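Local coordinates for protein (superoxide dismutase) (Sulfolobus acidocaldarius, PDB 1B06) that destroys toxic superoxide radicals, converting them to hydrogen peroxide and oxygen with one bound iron ion per subunit, at residues 40-43 / 44-48. Residues are numbered along the deposited sequence; the frame is centred on the assembly and turned at random.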
ATOM      1  N   GLY A  40      -8.300  14.676 -15.972  1.00 15.25           N
ATOM      2  CA  GLY A  40      -7.499  13.516 -16.308  1.00 14.66           C
ATOM      3  C   GLY A  40      -7.958  12.235 -15.639  1.00 17.81           C
ATOM      4  O   GLY A  40      -7.830  11.154 -16.212  1.00 20.74           O
ATOM      5  N   TYR A  41      -8.490  12.346 -14.426  1.00 15.80           N
ATOM      6  CA  TYR A  41      -8.958  11.168 -13.700  1.00 15.28           C
ATOM      7  C   TYR A  41     -10.221  10.626 -14.349  1.00 15.47           C
ATOM      8  O   TYR A  41     -10.440   9.422 -14.382  1.00 16.69           O
ATOM      9  CB  TYR A  41      -9.226  11.509 -12.230  1.00 14.93           C
ATOM     10  CG  TYR A  41      -7.986  11.887 -11.432  1.00 16.57           C
ATOM     11  CD1 TYR A  41      -6.830  11.098 -11.469  1.00 17.23           C
ATOM     12  CD2 TYR A  41      -7.966  13.043 -10.646  1.00 17.90           C
ATOM     13  CE1 TYR A  41      -5.686  11.455 -10.744  1.00 19.62           C
ATOM     14  CE2 TYR A  41      -6.826  13.407  -9.919  1.00 17.30           C
ATOM     15  CZ  TYR A  41      -5.694  12.613  -9.973  1.00 18.83           C
ATOM     16  OH  TYR A  41      -4.574  12.989  -9.268  1.00 19.90           O
ATOM     17  N   VAL A  42     -11.054  11.523 -14.864  1.00 16.14           N
ATOM     18  CA  VAL A  42     -12.288  11.118 -15.519  1.00 14.11           C
ATOM     19  C   VAL A  42     -11.935  10.425 -16.829  1.00 16.81           C
ATOM     20  O   VAL A  42     -12.505   9.390 -17.165  1.00 19.01           O
ATOM     21  CB  VAL A  42     -13.185  12.333 -15.813  1.00 18.73           C
ATOM     22  CG1 VAL A  42     -14.351  11.923 -16.697  1.00 13.90           C
ATOM     23  CG2 VAL A  42     -13.693  12.924 -14.508  1.00 12.53           C
ATOM     24  N   ASN A  43     -10.985  10.995 -17.565  1.00 14.36           N
ATOM     25  CA  ASN A  43     -10.562  10.414 -18.830  1.00 16.45           C
ATOM     26  C   ASN A  43      -9.898   9.061 -18.589  1.00 20.94           C
ATOM     27  O   ASN A  43     -10.144   8.101 -19.320  1.00 26.02           O
ATOM     28  CB  ASN A  43      -9.578  11.339 -19.554  1.00 18.78           C
ATOM     29  CG  ASN A  43     -10.261  12.536 -20.206  1.00 27.87           C
ATOM     30  OD1 ASN A  43      -9.616  13.546 -20.492  1.00 30.53           O
ATOM     31  ND2 ASN A  43     -11.567  12.429 -20.441  1.00 28.25           N
ATOM     32  N   GLY A  44      -9.051   8.992 -17.565  1.00 19.31           N
ATOM     33  CA  GLY A  44      -8.364   7.750 -17.252  1.00 16.56           C
ATOM     34  C   GLY A  44      -9.327   6.642 -16.867  1.00 17.11           C
ATOM     35  O   GLY A  44      -9.178   5.495 -17.282  1.00 15.08           O
ATOM     36  N   ALA A  45     -10.332   6.991 -16.073  1.00 15.89           N
ATOM     37  CA  ALA A  45     -11.327   6.028 -15.640  1.00 17.04           C
ATOM     38  C   ALA A  45     -12.115   5.499 -16.833  1.00 19.00           C
ATOM     39  O   ALA A  45     -12.288   4.289 -16.985  1.00 18.52           O
ATOM     40  CB  ALA A  45     -12.276   6.675 -14.632  1.00 12.16           C
ATOM     41  N   ASN A  46     -12.586   6.408 -17.680  1.00 16.92           N
ATOM     42  CA  ASN A  46     -13.379   6.026 -18.843  1.00 15.83           C
ATOM     43  C   ASN A  46     -12.612   5.170 -19.842  1.00 15.53           C
ATOM     44  O   ASN A  46     -13.167   4.243 -20.434  1.00 17.41           O
ATOM     45  CB  ASN A  46     -13.931   7.278 -19.525  1.00 13.21           C
ATOM     46  CG  ASN A  46     -15.021   7.945 -18.711  1.00 13.81           C
ATOM     47  OD1 ASN A  46     -15.579   7.345 -17.790  1.00 17.15           O
ATOM     48  ND2 ASN A  46     -15.333   9.190 -19.045  1.00 17.13           N
ATOM     49  N   SER A  47     -11.333   5.470 -20.021  1.00 13.60           N
ATOM     50  CA  SER A  47     -10.517   4.706 -20.951  1.00 17.80           C
ATOM     51  C   SER A  47     -10.296   3.285 -20.428  1.00 20.64           C
ATOM     52  O   SER A  47     -10.138   2.344 -21.209  1.00 22.92           O
ATOM     53  CB  SER A  47      -9.174   5.404 -21.170  1.00 19.41           C
ATOM     54  OG  SER A  47      -8.179   4.860 -20.326  1.00 37.43           O
ATOM     55  N   LEU A  48     -10.283   3.128 -19.108  1.00 17.02           N
ATOM     56  CA  LEU A  48     -10.090   1.808 -18.523  1.00 16.32           C
ATOM     57  C   LEU A  48     -11.407   1.047 -18.526  1.00 16.98           C
ATOM     58  O   LEU A  48     -11.416  -0.181 -18.581  1.00 17.21           O
ATOM     59  CB  LEU A  48      -9.557   1.916 -17.096  1.00 11.80           C
ATOM     60  CG  LEU A  48      -8.060   2.194 -16.973  1.00 13.71           C
ATOM     61  CD1 LEU A  48      -7.717   2.409 -15.517  1.00 15.49           C
ATOM     62  CD2 LEU A  48      -7.256   1.033 -17.549  1.00 10.71           C
TER
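Gly-40 O accepts the backbone N-H of Gly-44 at 2.8 Å, the first of four i to i+4 bonds that join 40-43 to 44-48. Tyr-41 O takes Ala-45 N at 3.0 Å, and the methyl CB of Ala-45 sits 3.3 Å from the same Tyr-41 O. The ring of Tyr-41 does not touch 44-48. It packs edge-to-face with His-155 and meets the His-84 ring with the planes at about 30°, and its OH is hydrogen-bonded to His-155 NE2. Val-42 O receives Asn-46 N in the straightest of the four bonds, 166° at the hydrogen. The side chains of Val-42 and Asn-46 run side by side. With Val-42 CG1 anti to the backbone N (chi1 171°), this methyl lies 3.7 Å from Asn-46 ND2. Asn-46 OD1 is held by Tyr-9 N, which ties the N-terminal segment to the helix. Asn-43 O takes Ser-47 N at 3.0 Å. At the next residue, Gly-44 O accepts both Ser-47 OG, at 3.3 Å, and Leu-48 N, from the same face of its carbonyl plane. The side chains of Tyr-41, Val-42, Ala-45 and Leu-48 touch helix 67-89. This is regular alpha-helix in the N-terminal helical hairpin of iron/manganese superoxide dismutases, with Tyr-41 beside the iron ligands His-84 and His-174.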